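Local structure of nicotinate-nucleotide pyrophosphorylase (Ehrlichia chaffeensis, 3L0G) at residues K144-S149 / V273-I278; V181-N186 / I210-D215; V228-L233 / K251-V256. The protein probably catalyses the transfer of a phosphoribosyl group to quinolinate, with loss of carbon dioxide, to give nicotinate mononucleotide for NAD(+) biosynthesis. All blocks are in the same frame, centred on the assembly; numbering follows the deposited sequence. Where two conformers were deposited one is given.

Interaction 1: residues K144-S149 / V273-I278; sequences KVKIRS and VDYISI. With EDO (1,2-ethanediol), chain I.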
ATOM      1  N   LYS C 144      29.951  25.626   4.914  1.00 16.28           N
ATOM      2  CA  LYS C 144      29.024  25.469   3.784  1.00 16.49           C
ATOM      3  C   LYS C 144      28.378  24.099   3.751  1.00 15.38           C
ATOM      4  O   LYS C 144      27.589  23.820   2.860  1.00 15.43           O
ATOM      5  CB  LYS C 144      29.732  25.699   2.448  1.00 17.45           C
ATOM      6  CG  LYS C 144      30.858  24.692   2.146  1.00 19.41           C
ATOM      7  CD  LYS C 144      31.505  25.029   0.790  1.00 22.22           C
ATOM      8  CE  LYS C 144      32.868  24.385   0.612  1.00 22.91           C
ATOM      9  NZ  LYS C 144      33.065  24.052  -0.836  1.00 25.78           N
ATOM     10  N   VAL C 145      28.686  23.248   4.724  1.00 13.83           N
ATOM     11  CA  VAL C 145      28.282  21.852   4.641  1.00 13.32           C
ATOM     12  C   VAL C 145      26.779  21.629   4.870  1.00 12.05           C
ATOM     13  O   VAL C 145      26.172  22.249   5.747  1.00 11.73           O
ATOM     14  CB  VAL C 145      29.099  20.995   5.608  1.00 13.30           C
ATOM     15  CG1 VAL C 145      28.573  19.584   5.636  1.00 13.49           C
ATOM     16  CG2 VAL C 145      30.560  21.018   5.192  1.00 13.70           C
ATOM     17  N   LYS C 146      26.194  20.760   4.059  1.00 11.20           N
ATOM     18  CA  LYS C 146      24.852  20.219   4.333  1.00 10.99           C
ATOM     19  C   LYS C 146      24.953  18.765   4.801  1.00 10.11           C
ATOM     20  O   LYS C 146      25.748  17.984   4.278  1.00 10.97           O
ATOM     21  CB  LYS C 146      23.966  20.319   3.081  1.00 11.37           C
ATOM     22  CG  LYS C 146      23.844  21.751   2.489  1.00 13.49           C
ATOM     23  CD  LYS C 146      23.157  22.666   3.491  1.00 16.47           C
ATOM     24  CE  LYS C 146      22.972  24.067   2.977  1.00 20.33           C
ATOM     25  NZ  LYS C 146      22.193  24.870   3.968  1.00 21.82           N
ATOM     26  N   ILE C 147      24.155  18.400   5.793  1.00  9.76           N
ATOM     27  CA  ILE C 147      24.071  17.012   6.256  1.00  9.59           C
ATOM     28  C   ILE C 147      23.098  16.247   5.337  1.00  9.65           C
ATOM     29  O   ILE C 147      21.986  16.731   5.079  1.00  9.08           O
ATOM     30  CB  ILE C 147      23.573  16.951   7.727  1.00  9.73           C
ATOM     31  CG1 ILE C 147      24.558  17.701   8.676  1.00 11.31           C
ATOM     32  CG2 ILE C 147      23.353  15.518   8.156  1.00  7.19           C
ATOM     33  CD1 ILE C 147      26.080  17.271   8.554  1.00  7.22           C
ATOM     34  N   ARG C 148      23.529  15.084   4.822  1.00  9.08           N
ATOM     35  CA  ARG C 148      22.678  14.247   3.968  1.00  8.84           C
ATOM     36  C   ARG C 148      22.339  12.903   4.555  1.00  8.25           C
ATOM     37  O   ARG C 148      23.117  12.331   5.335  1.00  7.33           O
ATOM     38  CB  ARG C 148      23.266  14.031   2.582  1.00  8.70           C
ATOM     39  CG  ARG C 148      23.312  15.362   1.823  1.00 13.15           C
ATOM     40  CD  ARG C 148      22.882  15.350   0.401  1.00 16.88           C
ATOM     41  NE  ARG C 148      23.919  14.872  -0.470  1.00 17.41           N
ATOM     42  CZ  ARG C 148      24.171  15.312  -1.705  1.00 17.26           C
ATOM     43  NH1 ARG C 148      23.489  16.302  -2.263  1.00 18.93           N
ATOM     44  NH2 ARG C 148      25.150  14.740  -2.389  1.00 15.94           N
ATOM     45  N   SER C 149      21.148  12.422   4.199  1.00  7.67           N
ATOM     46  CA  SER C 149      20.743  11.081   4.536  1.00  7.35           C
ATOM     47  C   SER C 149      21.401  10.150   3.534  1.00  7.64           C
ATOM     48  O   SER C 149      22.023  10.606   2.553  1.00  7.31           O
ATOM     49  CB  SER C 149      19.226  10.925   4.508  1.00  8.29           C
ATOM     50  OG  SER C 149      18.695  11.272   3.225  1.00  6.42           O
ATOM     51  N   VAL C 273      34.720  20.227   2.305  1.00 10.70           N
ATOM     52  CA  VAL C 273      33.807  19.357   1.574  1.00  9.59           C
ATOM     53  C   VAL C 273      32.423  20.050   1.494  1.00  9.94           C
ATOM     54  O   VAL C 273      32.171  21.005   2.224  1.00 11.06           O
ATOM     55  CB  VAL C 273      33.758  17.954   2.232  1.00  9.88           C
ATOM     56  CG1 VAL C 273      35.138  17.264   2.096  1.00  7.98           C
ATOM     57  CG2 VAL C 273      33.302  18.016   3.705  1.00  7.49           C
ATOM     58  N   ASP C 274      31.560  19.600   0.600  1.00  9.22           N
ATOM     59  CA  ASP C 274      30.223  20.195   0.414  1.00 10.04           C
ATOM     60  C   ASP C 274      29.125  19.527   1.236  1.00 10.16           C
ATOM     61  O   ASP C 274      28.206  20.189   1.728  1.00 10.38           O
ATOM     62  CB  ASP C 274      29.824  20.121  -1.060  1.00 10.14           C
ATOM     63  CG  ASP C 274      30.835  20.824  -1.968  1.00 10.77           C
ATOM     64  OD1 ASP C 274      30.989  22.043  -1.834  1.00 12.00           O
ATOM     65  OD2 ASP C 274      31.501  20.153  -2.786  1.00  9.94           O
ATOM     66  N   TYR C 275      29.230  18.212   1.377  1.00  9.29           N
ATOM     67  CA  TYR C 275      28.204  17.422   2.032  1.00  9.27           C
ATOM     68  C   TYR C 275      28.847  16.434   2.993  1.00  9.13           C
ATOM     69  O   TYR C 275      29.964  15.974   2.757  1.00  8.36           O
ATOM     70  CB  TYR C 275      27.406  16.654   0.984  1.00  8.61           C
ATOM     71  CG  TYR C 275      26.634  17.547   0.019  1.00  8.84           C
ATOM     72  CD1 TYR C 275      25.463  18.171   0.430  1.00 10.41           C
ATOM     73  CD2 TYR C 275      27.064  17.758  -1.281  1.00  9.30           C
ATOM     74  CE1 TYR C 275      24.735  18.952  -0.408  1.00 10.89           C
ATOM     75  CE2 TYR C 275      26.326  18.593  -2.160  1.00 10.77           C
ATOM     76  CZ  TYR C 275      25.162  19.171  -1.703  1.00 11.58           C
ATOM     77  OH  TYR C 275      24.400  19.993  -2.488  1.00 13.44           O
ATOM     78  N   ILE C 276      28.130  16.105   4.064  1.00  9.99           N
ATOM     79  CA  ILE C 276      28.448  14.914   4.850  1.00  9.71           C
ATOM     80  C   ILE C 276      27.186  14.045   4.976  1.00 10.62           C
ATOM     81  O   ILE C 276      26.162  14.486   5.534  1.00 10.35           O
ATOM     82  CB  ILE C 276      29.036  15.265   6.232  1.00  9.41           C
ATOM     83  CG1 ILE C 276      30.340  16.066   6.053  1.00  9.47           C
ATOM     84  CG2 ILE C 276      29.315  13.973   7.060  1.00  9.68           C
ATOM     85  CD1 ILE C 276      30.743  16.871   7.299  1.00  6.25           C
ATOM     86  N   SER C 277      27.292  12.818   4.451  1.00 10.53           N
ATOM     87  CA  SER C 277      26.256  11.784   4.490  0.50 11.43           C
ATOM     88  C   SER C 277      26.472  10.897   5.709  1.00 11.48           C
ATOM     89  O   SER C 277      27.566  10.392   5.874  1.00 12.53           O
ATOM     90  CB  SER C 277      26.371  10.884   3.257  0.50 10.91           C
ATOM     91  OG  SER C 277      25.510  11.298   2.230  0.50 12.92           O
ATOM     92  N   ILE C 278      25.438  10.663   6.519  1.00 11.71           N
ATOM     93  CA  ILE C 278      25.599   9.951   7.775  1.00 11.28           C
ATOM     94  C   ILE C 278      24.545   8.841   7.904  1.00 11.51           C
ATOM     95  O   ILE C 278      23.367   9.126   7.994  1.00 10.87           O
ATOM     96  CB  ILE C 278      25.479  10.912   8.988  1.00 11.66           C
ATOM     97  CG1 ILE C 278      26.438  12.085   8.845  1.00 10.97           C
ATOM     98  CG2 ILE C 278      25.779  10.159  10.279  1.00  9.85           C
ATOM     99  CD1 ILE C 278      26.270  13.128   9.930  1.00 10.83           C
TER
HETATM  100  C1  EDO I 300      25.274   9.095  -0.369  1.00 19.76           C
HETATM  101  O1  EDO I 300      24.299   8.594   0.537  1.00 20.46           O
HETATM  102  C2  EDO I 300      24.650  10.132  -1.307  1.00 16.77           C
HETATM  103  O2  EDO I 300      24.456  11.412  -0.674  1.00 16.35           O
HETATM  104  O   HOH W   1      27.114  22.527   0.722  1.00 14.71           O

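Interaction 2: residues V181-N186 / I210-D215; sequences VLIKDN and IAIECD. With FMT (formic acid), chain J.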
ATOM      1  N   VAL C 181      22.083   8.585 -10.068  1.00 10.33           N
ATOM      2  CA  VAL C 181      23.223   7.709 -10.301  1.00  9.04           C
ATOM      3  C   VAL C 181      24.213   7.828  -9.144  1.00  9.80           C
ATOM      4  O   VAL C 181      24.575   8.942  -8.701  1.00  9.49           O
ATOM      5  CB  VAL C 181      23.920   8.035 -11.628  1.00  8.88           C
ATOM      6  CG1 VAL C 181      25.336   7.383 -11.677  1.00  7.17           C
ATOM      7  CG2 VAL C 181      23.022   7.581 -12.807  1.00  7.98           C
ATOM      8  N   LEU C 182      24.633   6.680  -8.631  1.00  9.60           N
ATOM      9  CA  LEU C 182      25.703   6.661  -7.633  1.00  9.93           C
ATOM     10  C   LEU C 182      26.447   5.369  -7.856  1.00  8.86           C
ATOM     11  O   LEU C 182      25.942   4.311  -7.521  1.00  8.54           O
ATOM     12  CB  LEU C 182      25.156   6.760  -6.191  1.00  9.75           C
ATOM     13  CG  LEU C 182      26.255   6.742  -5.109  1.00 12.32           C
ATOM     14  CD1 LEU C 182      27.236   7.899  -5.307  1.00 10.97           C
ATOM     15  CD2 LEU C 182      25.655   6.796  -3.695  1.00 15.22           C
ATOM     16  N   ILE C 183      27.628   5.493  -8.469  1.00  8.71           N
ATOM     17  CA  ILE C 183      28.476   4.377  -8.810  1.00  7.94           C
ATOM     18  C   ILE C 183      29.221   4.023  -7.551  1.00  9.04           C
ATOM     19  O   ILE C 183      29.854   4.881  -6.936  1.00  8.78           O
ATOM     20  CB  ILE C 183      29.480   4.763  -9.929  1.00  7.73           C
ATOM     21  CG1 ILE C 183      28.688   5.250 -11.184  1.00  6.00           C
ATOM     22  CG2 ILE C 183      30.433   3.602 -10.231  1.00  8.27           C
ATOM     23  CD1 ILE C 183      29.522   5.781 -12.306  1.00  3.51           C
ATOM     24  N   LYS C 184      29.137   2.753  -7.177  1.00  9.85           N
ATOM     25  CA  LYS C 184      29.566   2.281  -5.874  1.00  9.92           C
ATOM     26  C   LYS C 184      30.765   1.394  -5.979  1.00  9.03           C
ATOM     27  O   LYS C 184      31.096   0.926  -7.075  1.00  9.54           O
ATOM     28  CB  LYS C 184      28.387   1.582  -5.186  1.00 11.05           C
ATOM     29  CG  LYS C 184      27.358   2.607  -4.729  1.00 13.21           C
ATOM     30  CD  LYS C 184      26.249   2.027  -3.874  1.00 16.71           C
ATOM     31  CE  LYS C 184      25.278   3.098  -3.407  1.00 17.20           C
ATOM     32  NZ  LYS C 184      25.637   3.774  -2.105  1.00 20.18           N
ATOM     33  N   ASP C 185      31.424   1.161  -4.842  1.00  8.58           N
ATOM     34  CA  ASP C 185      32.514   0.186  -4.740  1.00  8.89           C
ATOM     35  C   ASP C 185      32.202  -1.095  -5.514  1.00  8.38           C
ATOM     36  O   ASP C 185      33.027  -1.601  -6.279  1.00  8.78           O
ATOM     37  CB  ASP C 185      32.873  -0.133  -3.263  1.00  8.82           C
ATOM     38  CG  ASP C 185      31.699  -0.703  -2.444  1.00 11.17           C
ATOM     39  OD1 ASP C 185      30.539  -0.858  -2.941  1.00 10.70           O
ATOM     40  OD2 ASP C 185      31.960  -1.055  -1.269  1.00 15.24           O
ATOM     41  N   ASN C 186      30.990  -1.596  -5.355  1.00  8.75           N
ATOM     42  CA  ASN C 186      30.624  -2.886  -5.968  1.00  8.99           C
ATOM     43  C   ASN C 186      30.378  -2.850  -7.488  1.00  8.69           C
ATOM     44  O   ASN C 186      30.489  -3.873  -8.158  1.00  8.87           O
ATOM     45  CB  ASN C 186      29.468  -3.507  -5.215  1.00  8.29           C
ATOM     46  CG  ASN C 186      29.903  -4.099  -3.874  1.00  9.55           C
ATOM     47  OD1 ASN C 186      29.077  -4.278  -2.966  1.00 10.33           O
ATOM     48  ND2 ASN C 186      31.207  -4.417  -3.746  1.00  5.53           N
ATOM     49  N   ILE C 210      26.591  12.504 -12.548  1.00 11.99           N
ATOM     50  CA  ILE C 210      27.288  11.282 -12.110  1.00 11.64           C
ATOM     51  C   ILE C 210      27.981  11.490 -10.802  1.00 11.39           C
ATOM     52  O   ILE C 210      28.869  12.326 -10.733  1.00 10.52           O
ATOM     53  CB  ILE C 210      28.331  10.798 -13.136  1.00 11.22           C
ATOM     54  CG1 ILE C 210      27.675  10.607 -14.512  1.00 11.30           C
ATOM     55  CG2 ILE C 210      28.973   9.515 -12.645  1.00 10.89           C
ATOM     56  CD1 ILE C 210      28.553   9.883 -15.539  1.00 11.92           C
ATOM     57  N   ALA C 211      27.564  10.721  -9.783  1.00 11.34           N
ATOM     58  CA  ALA C 211      28.289  10.579  -8.502  1.00 11.57           C
ATOM     59  C   ALA C 211      28.991   9.234  -8.414  1.00 11.76           C
ATOM     60  O   ALA C 211      28.458   8.233  -8.874  1.00 11.49           O
ATOM     61  CB  ALA C 211      27.342  10.707  -7.324  1.00 11.85           C
ATOM     62  N   ILE C 212      30.178   9.199  -7.788  1.00 11.78           N
ATOM     63  CA  ILE C 212      30.926   7.949  -7.638  1.00 11.75           C
ATOM     64  C   ILE C 212      31.598   7.850  -6.267  1.00 12.21           C
ATOM     65  O   ILE C 212      32.155   8.827  -5.772  1.00 12.45           O
ATOM     66  CB  ILE C 212      31.949   7.781  -8.769  1.00 12.03           C
ATOM     67  CG1 ILE C 212      32.709   6.434  -8.650  1.00 11.38           C
ATOM     68  CG2 ILE C 212      32.905   8.972  -8.803  1.00 11.27           C
ATOM     69  CD1 ILE C 212      33.541   6.042  -9.941  1.00  9.89           C
ATOM     70  N   GLU C 213      31.521   6.690  -5.630  1.00 12.23           N
ATOM     71  CA  GLU C 213      32.225   6.524  -4.361  1.00 13.51           C
ATOM     72  C   GLU C 213      33.655   5.996  -4.504  1.00 12.85           C
ATOM     73  O   GLU C 213      33.945   5.032  -5.236  1.00 13.88           O
ATOM     74  CB  GLU C 213      31.427   5.752  -3.318  1.00 13.81           C
ATOM     75  CG  GLU C 213      30.764   4.529  -3.748  1.00 17.71           C
ATOM     76  CD  GLU C 213      30.243   3.691  -2.564  1.00 19.43           C
ATOM     77  OE1 GLU C 213      30.642   2.494  -2.470  1.00 16.04           O
ATOM     78  OE2 GLU C 213      29.457   4.251  -1.740  1.00 20.74           O
ATOM     79  N   CYS C 214      34.544   6.678  -3.803  1.00 12.77           N
ATOM     80  CA  CYS C 214      35.964   6.404  -3.809  1.00 12.21           C
ATOM     81  C   CYS C 214      36.414   6.076  -2.387  1.00 12.76           C
ATOM     82  O   CYS C 214      35.977   6.722  -1.428  1.00 12.65           O
ATOM     83  CB  CYS C 214      36.684   7.649  -4.296  1.00 12.33           C
ATOM     84  SG  CYS C 214      36.267   8.193  -5.993  1.00 12.86           S
ATOM     85  N   ASP C 215      37.286   5.095  -2.228  1.00 13.19           N
ATOM     86  CA  ASP C 215      37.891   4.876  -0.922  1.00 14.48           C
ATOM     87  C   ASP C 215      39.390   5.074  -0.846  1.00 13.43           C
ATOM     88  O   ASP C 215      39.972   4.780   0.176  1.00 12.61           O
ATOM     89  CB  ASP C 215      37.450   3.558  -0.280  1.00 15.67           C
ATOM     90  CG  ASP C 215      37.742   2.373  -1.112  1.00 20.34           C
ATOM     91  OD1 ASP C 215      38.574   2.475  -2.044  1.00 23.53           O
ATOM     92  OD2 ASP C 215      37.112   1.319  -0.828  1.00 28.15           O
TER
HETATM   93  C   FMT J 301      22.659   6.250  -1.435  1.00 12.40           C
HETATM   94  O1  FMT J 301      21.974   7.068  -2.063  1.00 12.07           O
HETATM   95  O2  FMT J 301      22.965   5.138  -1.885  1.00 12.46           O

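Interaction 3: residues V228-L233 / K251-V256; sequences VDMILL and KSVLEV. With EDO (1,2-ethanediol), chain I.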
ATOM      1  N   VAL C 228      33.635  13.608 -13.352  1.00  9.77           N
ATOM      2  CA  VAL C 228      32.388  13.322 -12.640  1.00  9.52           C
ATOM      3  C   VAL C 228      31.851  14.571 -11.960  1.00  9.45           C
ATOM      4  O   VAL C 228      32.562  15.530 -11.745  1.00  8.00           O
ATOM      5  CB  VAL C 228      32.527  12.172 -11.607  1.00  9.52           C
ATOM      6  CG1 VAL C 228      32.798  10.882 -12.322  1.00 10.30           C
ATOM      7  CG2 VAL C 228      33.589  12.470 -10.591  1.00  8.63           C
ATOM      8  N   ASP C 229      30.571  14.552 -11.633  1.00  9.55           N
ATOM      9  CA  ASP C 229      29.947  15.734 -11.044  1.00  9.75           C
ATOM     10  C   ASP C 229      30.146  15.720  -9.535  1.00  9.27           C
ATOM     11  O   ASP C 229      30.212  16.772  -8.906  1.00  9.40           O
ATOM     12  CB  ASP C 229      28.459  15.775 -11.425  1.00  9.83           C
ATOM     13  CG  ASP C 229      28.254  15.843 -12.929  1.00 10.87           C
ATOM     14  OD1 ASP C 229      28.452  16.945 -13.484  1.00 12.55           O
ATOM     15  OD2 ASP C 229      27.915  14.816 -13.543  1.00  7.35           O
ATOM     16  N   MET C 230      30.306  14.530  -8.968  1.00  9.45           N
ATOM     17  CA  MET C 230      30.279  14.357  -7.523  1.00  9.59           C
ATOM     18  C   MET C 230      31.081  13.143  -7.130  1.00  9.26           C
ATOM     19  O   MET C 230      30.971  12.080  -7.741  1.00  8.63           O
ATOM     20  CB  MET C 230      28.830  14.202  -7.042  1.00  9.95           C
ATOM     21  CG  MET C 230      28.638  13.815  -5.557  1.00 12.38           C
ATOM     22  SD  MET C 230      26.885  13.945  -5.118  1.00 17.46           S
ATOM     23  CE  MET C 230      26.665  12.440  -4.115  1.00 15.25           C
ATOM     24  N   ILE C 231      31.907  13.336  -6.114  1.00  9.67           N
ATOM     25  CA  ILE C 231      32.785  12.297  -5.587  1.00 10.40           C
ATOM     26  C   ILE C 231      32.474  12.111  -4.101  1.00 10.28           C
ATOM     27  O   ILE C 231      32.450  13.057  -3.327  1.00 10.76           O
ATOM     28  CB  ILE C 231      34.263  12.662  -5.782  1.00 10.16           C
ATOM     29  CG1 ILE C 231      34.633  12.625  -7.260  1.00 11.25           C
ATOM     30  CG2 ILE C 231      35.155  11.689  -5.016  1.00 10.47           C
ATOM     31  CD1 ILE C 231      36.062  13.155  -7.544  1.00 12.41           C
ATOM     32  N   LEU C 232      32.218  10.874  -3.726  1.00 11.35           N
ATOM     33  CA  LEU C 232      31.949  10.499  -2.358  1.00 12.06           C
ATOM     34  C   LEU C 232      33.217   9.887  -1.768  1.00 11.81           C
ATOM     35  O   LEU C 232      33.847   9.024  -2.388  1.00 11.81           O
ATOM     36  CB  LEU C 232      30.797   9.496  -2.350  1.00 12.92           C
ATOM     37  CG  LEU C 232      30.124   9.154  -1.036  1.00 15.91           C
ATOM     38  CD1 LEU C 232      28.627   8.885  -1.269  1.00 20.48           C
ATOM     39  CD2 LEU C 232      30.818   7.928  -0.393  1.00 20.42           C
ATOM     40  N   LEU C 233      33.607  10.356  -0.591  1.00 11.57           N
ATOM     41  CA  LEU C 233      34.783   9.830   0.106  1.00 12.13           C
ATOM     42  C   LEU C 233      34.296   8.839   1.191  1.00 13.46           C
ATOM     43  O   LEU C 233      33.649   9.238   2.169  1.00 12.57           O
ATOM     44  CB  LEU C 233      35.605  10.979   0.686  1.00 11.83           C
ATOM     45  CG  LEU C 233      36.013  12.117  -0.283  1.00 11.64           C
ATOM     46  CD1 LEU C 233      36.689  13.297   0.455  1.00 10.61           C
ATOM     47  CD2 LEU C 233      36.950  11.612  -1.393  1.00 10.62           C
ATOM     48  N   LYS C 251      36.441  21.321  -8.511  1.00 16.82           N
ATOM     49  CA  LYS C 251      36.019  20.857  -9.849  1.00 16.98           C
ATOM     50  C   LYS C 251      34.952  19.765  -9.788  1.00 16.42           C
ATOM     51  O   LYS C 251      34.318  19.458 -10.789  1.00 17.11           O
ATOM     52  CB  LYS C 251      37.218  20.325 -10.641  1.00 17.74           C
ATOM     53  CG  LYS C 251      38.348  21.346 -10.832  1.00 19.91           C
ATOM     54  CD  LYS C 251      39.486  20.823 -11.719  1.00 24.04           C
ATOM     55  CE  LYS C 251      40.242  19.604 -11.116  1.00 25.87           C
ATOM     56  NZ  LYS C 251      40.413  18.534 -12.172  1.00 26.54           N
ATOM     57  N   SER C 252      34.770  19.159  -8.617  1.00 14.89           N
ATOM     58  CA  SER C 252      33.651  18.262  -8.399  1.00 13.99           C
ATOM     59  C   SER C 252      33.067  18.551  -7.021  1.00 11.94           C
ATOM     60  O   SER C 252      33.727  19.103  -6.159  1.00 10.18           O
ATOM     61  CB  SER C 252      34.110  16.794  -8.585  1.00 14.50           C
ATOM     62  OG  SER C 252      33.242  15.865  -7.983  1.00 17.72           O
ATOM     63  N   VAL C 253      31.791  18.226  -6.846  1.00 10.78           N
ATOM     64  CA  VAL C 253      31.186  18.239  -5.536  1.00  9.82           C
ATOM     65  C   VAL C 253      31.910  17.138  -4.732  1.00  9.27           C
ATOM     66  O   VAL C 253      32.299  16.121  -5.298  1.00  8.86           O
ATOM     67  CB  VAL C 253      29.647  18.008  -5.635  1.00  9.94           C
ATOM     68  CG1 VAL C 253      29.051  17.614  -4.286  1.00  6.62           C
ATOM     69  CG2 VAL C 253      28.941  19.295  -6.230  1.00 10.00           C
ATOM     70  N   LEU C 254      32.142  17.371  -3.447  1.00  9.15           N
ATOM     71  CA  LEU C 254      32.773  16.370  -2.554  1.00  9.53           C
ATOM     72  C   LEU C 254      31.909  16.122  -1.359  1.00  9.03           C
ATOM     73  O   LEU C 254      31.553  17.062  -0.632  1.00  8.40           O
ATOM     74  CB  LEU C 254      34.139  16.862  -2.024  1.00 10.02           C
ATOM     75  CG  LEU C 254      35.424  16.423  -2.701  1.00 13.02           C
ATOM     76  CD1 LEU C 254      36.650  17.014  -1.970  1.00 13.06           C
ATOM     77  CD2 LEU C 254      35.469  14.887  -2.742  1.00 14.51           C
ATOM     78  N   GLU C 255      31.646  14.846  -1.103  1.00  8.92           N
ATOM     79  CA  GLU C 255      30.806  14.432   0.003  1.00  9.65           C
ATOM     80  C   GLU C 255      31.595  13.423   0.812  1.00 10.11           C
ATOM     81  O   GLU C 255      32.219  12.548   0.220  1.00 11.02           O
ATOM     82  CB  GLU C 255      29.551  13.768  -0.546  1.00  9.64           C
ATOM     83  CG  GLU C 255      28.680  13.131   0.477  1.00 11.07           C
ATOM     84  CD  GLU C 255      27.283  12.851  -0.063  1.00 15.93           C
ATOM     85  OE1 GLU C 255      26.735  11.801   0.294  1.00 17.17           O
ATOM     86  OE2 GLU C 255      26.753  13.675  -0.841  1.00 18.14           O
ATOM     87  N   VAL C 256      31.567  13.538   2.132  1.00 10.26           N
ATOM     88  CA  VAL C 256      32.156  12.527   3.014  1.00 11.58           C
ATOM     89  C   VAL C 256      30.999  11.686   3.505  1.00 13.17           C
ATOM     90  O   VAL C 256      30.000  12.234   3.976  1.00 11.77           O
ATOM     91  CB  VAL C 256      32.903  13.157   4.218  1.00 11.43           C
ATOM     92  CG1 VAL C 256      33.346  12.077   5.241  1.00 11.48           C
ATOM     93  CG2 VAL C 256      34.123  13.991   3.746  1.00  9.49           C
TER
HETATM   94  C1  EDO I 300      25.274   9.095  -0.369  1.00 19.76           C
HETATM   95  O1  EDO I 300      24.299   8.594   0.537  1.00 20.46           O
HETATM   96  C2  EDO I 300      24.650  10.132  -1.307  1.00 16.77           C
HETATM   97  O2  EDO I 300      24.456  11.412  -0.674  1.00 16.35           O
HETATM   98  O   HOH W   2      34.879  16.672 -12.235  1.00 22.82           O
HETATM   99  O   HOH W   3      31.920  18.756 -12.865  1.00 31.36           O

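Interaction 1: residues K144-S149 / V273-I278
Lys146 and Arg148 pair in parallel with Tyr275 and Ser277, and four backbone hydrogen bonds, all using N or O of Lys146 and Arg148, join the strands; Tyr275 turns its own main chain to strand 253-257. Lys146 N gives to Asp274 O (3.1 Å), and Lys146 O takes the amide of Ile276. Next come Arg148 N to Ile276 O at 2.8 Å and Ile278 N to Arg148 O. Asp274 O is used twice, since a water also donates to it while giving its other proton to Lys144 O. The Asp274 carboxylate serves two donors: OD1 forms a salt bridge with Lys144 NZ (3.1 Å), and OD2 accepts from Leu254 N. The guanidinium of Arg148 lies flat on the Tyr275 ring, planes 11° apart, with CZ 3.6 Å from the ring centroid in a cation-pi stack. Bends at chi2 (-136°) and chi3 (-80°) fold the arginine over the ring, while its NH2 forms a salt bridge with Glu255. The Ser277 hydroxyl also lies by Glu255, and Ser149 OG bonds to Lys162. Ahead of the strand, Val145 CG1 meets Ile276 CD1 at 3.9 Å; Ile147, on the same face as Ile276, leans on helix 116-139. Such parallel pairing is consistent with the open alpha/beta barrel of quinolinate phosphoribosyltransferases.

Interaction 2: residues V181-N186 / I210-D215
Neighbouring parallel strands of the alpha/beta barrel meet here, where Ile183 pairs with Ile212 and, after Ile183, Lys184 takes the N-cap position of helix 185-191. Ile183 N bonds to Ala211 O (2.9 Å) and Ile183 O receives Glu213 N (2.8 Å). On the side of the isoleucines, Ile183 reaches Ile210 CG2 with its CD1 (3.8 Å) and lays CB against CG1 of Ile212. On the other side Leu182 CD1 presses closely on Ala211 CB, at 3.5 Å. From within strand 210-214, Glu213 sends CG between its backbone N and carbonyl carbon (chi1 46°), and the extended chain brings OE1 to Asp185 N in the first turn of the helix. That bond is nearly straight, 176°, the donor meeting OE1 on its anti side, 22° out of the carboxylate plane. Asp185 OD1 lies 3.4 Å from Glu213 OE1, two acceptors whose repulsion the helix amide may partly offset. Lys184 NZ makes a long salt bridge with Glu213 OE2 and donates to a formate, probably from the crystallisation liquor, that Arg151 and Arg174 also hold. Leu182 N bonds to Thr45 of a second subunit. A basic anion pocket where a barrel strand gives way to its helix is consistent with the carboxylate-binding active site of this family.

Interaction 3: residues V228-L233 / K251-V256
Ile231 and Leu254 lie side by side and point the same way, their CG2 and CD2 atoms 3.9 Å apart. Leu233 crosses Leu254 at a slant, setting its CG 3.7 Å from the same CD2, so that this methyl is shared by two residues of the partner strand. Leu254 has a first torsion of -97°, well off a staggered value, and it also touches Val245 and Val248 of helix 238-248, while Ile231 and Leu233 also touch helix 217-225. On the opposite face, Met230 runs across Val253, CG to CG1 at 4.0 Å, and then bends at chi3 to bring its CE methyl 3.5 Å from Glu255 OE2. Leu232 also reaches this carboxylate, its CD1 3.8 Å from Glu255 OE1. Glu255 itself is extended, CG anti to the backbone N (chi1 172°), which carries the carboxylate away from the strand to its polar partners: Arg148, Ser277 and an ethanediol, probably from the crystallisation liquor, whose O2 donates to OE1. Below these side chains the parallel backbones are joined by four hydrogen bonds, the shortest from Leu233 N to Glu255 O (2.7 Å). Ser252 OG adds a donor to Val253 O (2.9 Å), reaching it from the opposite face of the carbonyl plane to Ile231 N. The chemistry thus divides by face: leucine and isoleucine seal the sheet against helix 238-248 of the beta-alpha-beta unit and the preceding helix 217-225, whereas the other face holds Glu255 as a buried carboxylate turned to Arg148 and polar groups.

All three contacts join neighbouring strands of one parallel barrel sheet and are mainly buried. Interactions 1 and 3 meet through strands 275-277 and 253-257, and interactions 2 and 3 through strands 210-214 and 230-234; interactions 1 and 2 do not touch. Interaction 3, in the middle of the sheet, packs leucine and isoleucine against helices on one face, and on the other its Glu255 forms a salt bridge with Arg148 of interaction 1. The other two take in the outermost strands of the sheet. Interaction 1 has exposed lysines at its start, one of them in a salt bridge, whereas interaction 2 includes the weakly bonded strand 181-183, binds formate and alone meets a second subunit.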